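Local coordinates for protein extracellular ligand-binding receptor (Verminephrobacter eiseniae, PDB 4M88) that probably binds amino acids outside the cytoplasmic membrane, as the substrate-binding receptor of an ABC transporter of the leucine-binding protein family, at residues Leu264-Glu269 and Glu290-Ala295; Ala159-Ala164 and Gly201-Gly206; Ala51-Ser56 and Ser81-Arg86. All blocks are in the same frame, centred on the assembly; numbering follows the deposited sequence.

Interaction 1 (Leu264-Glu269 and Glu290-Ala295); sequences LPVQRE and EGYLSA
Val-266 and Glu-269, one turn apart on helix 265-277, are the two residues of 264-269 that touch Tyr-292 and Leu-293 of helix 286-303. The short segments pass 11.5 Å apart between axes at a crossing angle of 106°, so these turns cross not far from a right angle and side chains must span the gap. Leu-264, at the N-cap position of helix 265-277, gives its backbone N to Gln-267 OE1 (2.6 Å), with the donor in the carbonyl plane and the N-H pointing almost straight at the oxygen (163°). Val-266 supplies the apolar link. With CG2 anti to the backbone N, that methyl lies 3.6 Å from Leu-293 CD2, and the two side chains cross at about a right angle; the same CG2 sits at the edge of the Tyr-292 ring, 4.4 Å from CE2 and near the ring plane. The CB of Gln-267 points away from the other helix, and its NE2 is hydrogen-bonded to Asp-258 O. Glu-269 closes the row with its CB, which comes 3.7 Å from Tyr-292 OH, while its OE1 forms a salt bridge with Arg-296, one turn on along helix 286-303. The tyrosine is steered here by CG lying anti to its backbone N (chi1 174°), and Phe-270 adds an edge-to-face contact. Gln-34 of helix 18-37 ties the two segments together: its OE1 is hydrogen-bonded to Tyr-292 OH and its NE2 to Glu-269 O. The chemistry is therefore divided. Direct contact between the segments is van der Waals packing of methyl groups, a ring edge and Glu-269 CB against the phenol oxygen, whereas polar joining comes from Arg-296 and from Gln-34, which satisfies the buried hydroxyl and probably restrains its ring.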
# COMPACT_ATOMS: atom_id res chain seq x y z
N LEU A 264 8.00 -16.67 7.73
CA LEU A 264 8.73 -15.75 8.61
C LEU A 264 8.07 -15.59 9.97
O LEU A 264 6.86 -15.75 10.10
CB LEU A 264 8.82 -14.37 7.96
CG LEU A 264 9.44 -14.28 6.57
CD1 LEU A 264 9.42 -12.83 6.09
CD2 LEU A 264 10.84 -14.83 6.60
N PRO A 265 8.87 -15.26 11.00
CA PRO A 265 8.30 -14.96 12.32
C PRO A 265 7.24 -13.86 12.26
O PRO A 265 6.22 -13.97 12.95
CB PRO A 265 9.52 -14.46 13.11
CG PRO A 265 10.67 -15.18 12.51
CD PRO A 265 10.34 -15.32 11.03
N VAL A 266 7.44 -12.84 11.43
CA VAL A 266 6.48 -11.74 11.39
C VAL A 266 5.13 -12.19 10.80
O VAL A 266 4.07 -11.69 11.20
CB VAL A 266 7.06 -10.51 10.65
CG1 VAL A 266 7.33 -10.82 9.18
CG2 VAL A 266 6.13 -9.30 10.80
N GLN A 267 5.16 -13.14 9.88
CA GLN A 267 3.91 -13.69 9.34
C GLN A 267 3.12 -14.40 10.44
O GLN A 267 1.90 -14.25 10.54
CB GLN A 267 4.20 -14.64 8.17
CG GLN A 267 4.59 -13.90 6.89
CD GLN A 267 5.26 -14.80 5.89
OE1 GLN A 267 6.16 -15.56 6.23
NE2 GLN A 267 4.81 -14.73 4.63
N ARG A 268 3.82 -15.17 11.27
CA ARG A 268 3.16 -15.92 12.32
C ARG A 268 2.64 -15.00 13.43
O ARG A 268 1.55 -15.23 13.98
CB ARG A 268 4.10 -16.97 12.90
CG ARG A 268 4.50 -18.03 11.91
CD ARG A 268 5.59 -18.94 12.49
NE ARG A 268 6.60 -19.20 11.48
CZ ARG A 268 7.90 -18.95 11.62
NH1 ARG A 268 8.37 -18.45 12.75
NH2 ARG A 268 8.73 -19.22 10.63
N GLU A 269 3.41 -13.97 13.76
CA GLU A 269 3.00 -12.98 14.76
C GLU A 269 1.79 -12.16 14.30
O GLU A 269 0.89 -11.86 15.09
CB GLU A 269 4.18 -12.07 15.12
CG GLU A 269 5.29 -12.83 15.85
CD GLU A 269 6.60 -12.06 15.97
OE1 GLU A 269 6.85 -11.15 15.14
OE2 GLU A 269 7.38 -12.39 16.88
N GLU A 290 -0.35 -4.68 6.13
CA GLU A 290 0.22 -3.34 6.04
C GLU A 290 -0.13 -2.52 7.27
O GLU A 290 0.71 -1.78 7.79
CB GLU A 290 -0.29 -2.62 4.79
CG GLU A 290 0.36 -1.26 4.56
CD GLU A 290 0.43 -0.87 3.09
OE1 GLU A 290 -0.26 -1.51 2.25
OE2 GLU A 290 1.20 0.06 2.77
N GLY A 291 -1.37 -2.64 7.74
CA GLY A 291 -1.79 -1.89 8.91
C GLY A 291 -1.06 -2.39 10.14
O GLY A 291 -0.61 -1.62 10.98
N TYR A 292 -0.93 -3.71 10.24
CA TYR A 292 -0.21 -4.31 11.35
C TYR A 292 1.26 -3.84 11.38
O TYR A 292 1.76 -3.45 12.43
CB TYR A 292 -0.31 -5.83 11.25
CG TYR A 292 0.52 -6.59 12.27
CD1 TYR A 292 -0.02 -6.93 13.50
CD2 TYR A 292 1.84 -6.95 11.99
CE1 TYR A 292 0.73 -7.63 14.44
CE2 TYR A 292 2.60 -7.65 12.92
CZ TYR A 292 2.05 -7.97 14.14
OH TYR A 292 2.80 -8.66 15.06
N LEU A 293 1.93 -3.88 10.24
CA LEU A 293 3.35 -3.50 10.19
C LEU A 293 3.55 -2.00 10.39
O LEU A 293 4.58 -1.57 10.94
CB LEU A 293 3.99 -3.95 8.87
CG LEU A 293 4.20 -5.47 8.77
CD1 LEU A 293 4.67 -5.89 7.38
CD2 LEU A 293 5.19 -5.95 9.83
N SER A 294 2.59 -1.20 9.94
CA SER A 294 2.71 0.24 10.09
C SER A 294 2.63 0.58 11.57
O SER A 294 3.43 1.36 12.09
CB SER A 294 1.64 0.97 9.29
OG SER A 294 1.82 0.76 7.90
N ALA A 295 1.67 -0.02 12.26
CA ALA A 295 1.51 0.18 13.69
C ALA A 295 2.69 -0.42 14.45
O ALA A 295 3.20 0.18 15.40
CB ALA A 295 0.18 -0.41 14.18

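Interaction 2 (Ala159-Ala164 and Gly201-Gly206); sequences AVVQEA and GVLVIG
Val-161, Leu-203 and Ile-205 make this contact, and none of them has a flat group: there are no ring faces or edges to stack, and branched aliphatic ends do all the touching. The setting is the Rossmann-like, three-layer alpha/beta sandwich of one lobe of a periplasmic binding protein. Helix 152-166 is the connection of a beta-alpha-beta crossover between the parallel strands 143-149 and 174-180, and strand 201-205 flanks 143-149 on its other side. The helix therefore reaches over strand 143-149 to meet its neighbour, which is consistent with the 9.2 Å between Val-161 CA and Leu-203 CA. Leu-203 and Ile-205, two residues apart on the strand, both point their CB atoms toward the helix. Val-161 points back at them, and each pair meets tip to tip. The valine uses both branches: with CG1 anti to the backbone N (chi1 -175°), CG1 lies 4.2 Å from Leu-203 CD2, while CG2 is nearer the same methyl at 4.0 Å. Thr-146 of strand 143-149, Leu-175 of strand 174-180 and Ile-129 of helix 125-138 also touch Val-161, so the interlayer packing is shared by several elements. A glycerol, probably from the crystallisation liquor, lies about 3 Å from the Ile-205 side chain at its nearest atoms. The tightest link between the segments joins Val-161 CG2 to Ile-205 CD1, at 3.6 Å.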
# COMPACT_ATOMS: atom_id res chain seq x y z
N ALA A 159 3.92 7.98 -15.89
CA ALA A 159 5.21 8.59 -16.18
C ALA A 159 6.35 7.70 -15.70
O ALA A 159 7.39 7.60 -16.34
CB ALA A 159 5.32 9.98 -15.54
N VAL A 160 6.15 7.05 -14.55
CA VAL A 160 7.15 6.14 -14.02
C VAL A 160 7.34 4.93 -14.95
O VAL A 160 8.47 4.52 -15.21
CB VAL A 160 6.81 5.69 -12.58
CG1 VAL A 160 7.68 4.53 -12.15
CG2 VAL A 160 6.99 6.87 -11.62
N VAL A 161 6.24 4.38 -15.45
CA VAL A 161 6.31 3.27 -16.40
C VAL A 161 7.10 3.69 -17.63
O VAL A 161 7.97 2.96 -18.10
CB VAL A 161 4.92 2.73 -16.83
CG1 VAL A 161 5.11 1.50 -17.70
CG2 VAL A 161 4.10 2.34 -15.61
N GLN A 162 6.81 4.88 -18.16
CA GLN A 162 7.51 5.34 -19.37
C GLN A 162 9.01 5.43 -19.14
O GLN A 162 9.81 5.04 -20.00
CB GLN A 162 6.96 6.70 -19.84
CG GLN A 162 5.50 6.66 -20.25
CD GLN A 162 4.95 8.04 -20.58
OE1 GLN A 162 5.56 9.06 -20.25
NE2 GLN A 162 3.79 8.08 -21.23
N GLU A 163 9.41 5.93 -17.97
CA GLU A 163 10.83 6.07 -17.67
C GLU A 163 11.48 4.70 -17.44
O GLU A 163 12.62 4.46 -17.86
CB GLU A 163 11.04 6.96 -16.44
CG GLU A 163 12.50 7.10 -16.01
CD GLU A 163 13.33 7.94 -16.98
OE1 GLU A 163 12.76 8.60 -17.87
OE2 GLU A 163 14.58 7.93 -16.84
N ALA A 164 10.74 3.79 -16.81
CA ALA A 164 11.24 2.45 -16.54
C ALA A 164 11.48 1.68 -17.83
O ALA A 164 12.49 1.00 -17.98
CB ALA A 164 10.27 1.68 -15.64
N GLY A 201 1.47 -8.15 -22.53
CA GLY A 201 1.13 -8.06 -21.12
C GLY A 201 0.52 -6.70 -20.86
O GLY A 201 0.74 -5.77 -21.65
N VAL A 202 -0.25 -6.58 -19.78
CA VAL A 202 -0.91 -5.32 -19.46
C VAL A 202 -0.76 -4.98 -17.99
O VAL A 202 -1.11 -5.80 -17.13
CB VAL A 202 -2.43 -5.36 -19.77
CG1 VAL A 202 -3.04 -3.97 -19.58
CG2 VAL A 202 -2.70 -5.86 -21.19
N LEU A 203 -0.24 -3.78 -17.71
CA LEU A 203 -0.17 -3.26 -16.35
C LEU A 203 -1.43 -2.46 -16.05
O LEU A 203 -1.84 -1.64 -16.86
CB LEU A 203 1.02 -2.30 -16.20
CG LEU A 203 2.44 -2.76 -15.94
CD1 LEU A 203 3.03 -3.40 -17.18
CD2 LEU A 203 3.27 -1.54 -15.51
N VAL A 204 -2.03 -2.68 -14.88
CA VAL A 204 -3.17 -1.87 -14.47
C VAL A 204 -2.79 -1.03 -13.26
O VAL A 204 -2.35 -1.56 -12.25
CB VAL A 204 -4.39 -2.75 -14.17
CG1 VAL A 204 -5.62 -1.90 -13.92
CG2 VAL A 204 -4.64 -3.71 -15.34
N ILE A 205 -2.95 0.29 -13.37
CA ILE A 205 -2.51 1.23 -12.33
C ILE A 205 -3.65 2.11 -11.87
O ILE A 205 -4.29 2.77 -12.68
CB ILE A 205 -1.37 2.14 -12.86
CG1 ILE A 205 -0.12 1.30 -13.15
CG2 ILE A 205 -1.03 3.24 -11.87
CD1 ILE A 205 1.11 2.12 -13.55
N GLY A 206 -3.92 2.13 -10.57
CA GLY A 206 -4.99 2.96 -10.06
C GLY A 206 -5.37 2.55 -8.65
O GLY A 206 -4.76 1.63 -8.09

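Interaction 3 (Ala51-Ser56 and Ser81-Arg86); sequences ADDRFS and SAAIKR
Ala-83 CB is met by both Asp-53 and Ser-56: Asp-53 OD2 lies 4.1 Å away and Ser-56 O 4.2 Å away. Beside it, Ala-82 CB packs on the backbone of Ser-56, 4.3 Å from Ser-56 C, so the first turn of helix 81-89 rests on the turn that leaves strand 45-52. Several bonds within that turn shape it. Asp-53 CG stands between the backbone N and the carbonyl carbon (chi1 66°), which brings OD1 back to accept from Phe-55 N at 2.8 Å, an Asx turn. Asp-52 OD1 makes another by accepting from Arg-54 N, here from above the carboxylate plane. Positive phi values at Arg-54 and Phe-55 bend the chain further. Asp-53 O then receives Ser-56 N and also Ser-56 OG, the latter at 3.0 Å and almost in line with the C=O bond (171°). Farther out, Ser-56 is the N-cap of helix 57-68, with OG bonded to Gly-59 N, and Phe-60 of that helix touches both Asp-53 and Ala-83. The alanine methyls thus meet a carboxylate oxygen and the Ser-56 carbonyl group by van der Waals contact alone, while the hydrogen bonds within 51-56 shape the turn without involving 81-86.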
# COMPACT_ATOMS: atom_id res chain seq x y z
N ALA A 51 -10.88 8.46 12.19
CA ALA A 51 -11.64 9.56 11.62
C ALA A 51 -11.80 9.25 10.14
O ALA A 51 -10.86 8.78 9.50
CB ALA A 51 -10.91 10.88 11.82
N ASP A 52 -12.99 9.52 9.61
CA ASP A 52 -13.32 9.19 8.23
C ASP A 52 -13.11 10.40 7.32
O ASP A 52 -13.75 11.44 7.52
CB ASP A 52 -14.79 8.72 8.17
CG ASP A 52 -15.26 8.37 6.77
OD1 ASP A 52 -14.42 8.12 5.88
OD2 ASP A 52 -16.49 8.32 6.58
N ASP A 53 -12.23 10.27 6.32
CA ASP A 53 -11.99 11.35 5.36
C ASP A 53 -12.86 11.20 4.12
O ASP A 53 -12.85 12.07 3.23
CB ASP A 53 -10.49 11.47 5.00
CG ASP A 53 -9.93 10.24 4.24
OD1 ASP A 53 -10.63 9.69 3.35
OD2 ASP A 53 -8.76 9.84 4.52
N ARG A 54 -13.62 10.11 4.06
CA ARG A 54 -14.61 9.89 3.01
C ARG A 54 -14.02 9.83 1.60
O ARG A 54 -14.68 10.17 0.62
CB ARG A 54 -15.71 10.97 3.05
CG ARG A 54 -16.34 11.17 4.42
CD ARG A 54 -17.48 12.18 4.39
NE ARG A 54 -17.05 13.50 3.91
CZ ARG A 54 -16.43 14.41 4.65
NH1 ARG A 54 -16.12 14.15 5.92
NH2 ARG A 54 -16.10 15.58 4.13
N PHE A 55 -12.76 9.40 1.50
CA PHE A 55 -12.06 9.32 0.22
C PHE A 55 -12.02 10.66 -0.52
O PHE A 55 -12.27 10.71 -1.73
CB PHE A 55 -12.66 8.25 -0.69
CG PHE A 55 -11.74 7.81 -1.79
CD1 PHE A 55 -10.42 7.50 -1.52
CD2 PHE A 55 -12.21 7.69 -3.10
CE1 PHE A 55 -9.56 7.09 -2.53
CE2 PHE A 55 -11.36 7.28 -4.11
CZ PHE A 55 -10.03 6.98 -3.83
N SER A 56 -11.71 11.73 0.20
CA SER A 56 -11.59 13.05 -0.42
C SER A 56 -10.49 13.88 0.25
O SER A 56 -10.20 13.71 1.43
CB SER A 56 -12.91 13.81 -0.33
OG SER A 56 -13.26 14.04 1.01
N SER A 81 -5.12 8.87 -2.61
CA SER A 81 -4.32 9.85 -3.36
C SER A 81 -4.68 11.30 -3.04
O SER A 81 -3.80 12.12 -2.77
CB SER A 81 -4.49 9.62 -4.86
OG SER A 81 -4.18 8.28 -5.20
N ALA A 82 -5.97 11.62 -3.10
CA ALA A 82 -6.43 12.99 -2.90
C ALA A 82 -6.10 13.47 -1.50
O ALA A 82 -5.67 14.60 -1.31
CB ALA A 82 -7.94 13.10 -3.15
N ALA A 83 -6.31 12.58 -0.53
CA ALA A 83 -6.04 12.88 0.87
C ALA A 83 -4.57 13.20 1.10
O ALA A 83 -4.25 14.25 1.66
CB ALA A 83 -6.47 11.71 1.75
N ILE A 84 -3.67 12.31 0.70
CA ILE A 84 -2.23 12.55 0.90
C ILE A 84 -1.74 13.77 0.13
O ILE A 84 -0.93 14.56 0.64
CB ILE A 84 -1.38 11.29 0.57
CG1 ILE A 84 -1.75 10.14 1.51
CG2 ILE A 84 0.12 11.60 0.67
CD1 ILE A 84 -1.24 8.79 1.02
N LYS A 85 -2.23 13.95 -1.09
CA LYS A 85 -1.87 15.13 -1.87
C LYS A 85 -2.29 16.42 -1.15
O LYS A 85 -1.53 17.40 -1.11
CB LYS A 85 -2.49 15.06 -3.27
CG LYS A 85 -2.16 16.25 -4.17
CD LYS A 85 -2.49 15.94 -5.63
CE LYS A 85 -1.98 17.04 -6.56
NZ LYS A 85 -2.60 18.36 -6.20
N ARG A 86 -3.48 16.41 -0.57
CA ARG A 86 -3.96 17.56 0.18
C ARG A 86 -3.08 17.81 1.41
O ARG A 86 -2.76 18.95 1.73
CB ARG A 86 -5.42 17.35 0.60
CG ARG A 86 -6.05 18.54 1.32
CD ARG A 86 -6.12 19.76 0.41
NE ARG A 86 -6.89 20.83 1.03
CZ ARG A 86 -8.20 21.02 0.84
NH1 ARG A 86 -8.88 20.22 0.04
NH2 ARG A 86 -8.82 22.02 1.46

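Overall arrangement
Interactions 1 and 2 are buried, whereas interaction 3 is partly buried and includes the exposed Ala-82. They share no helix or strand and do not touch: their centres lie 24 to 29 Å apart, and the nearest atoms of interactions 2 and 3 are still about 7 Å apart. Interaction 2 joins a helix layer to the mixed sheet by aliphatic packing alone. Interaction 3 sits at the end of strand 45-52, an outermost strand of the parallel sheet, where turn-internal polar bonds stand beside alanine methyls. Interaction 1 joins two helices; it combines apolar packing with polar links through Gln-34 and Arg-296. Interactions 1 and 2 lie on opposite sides of the chain's centre.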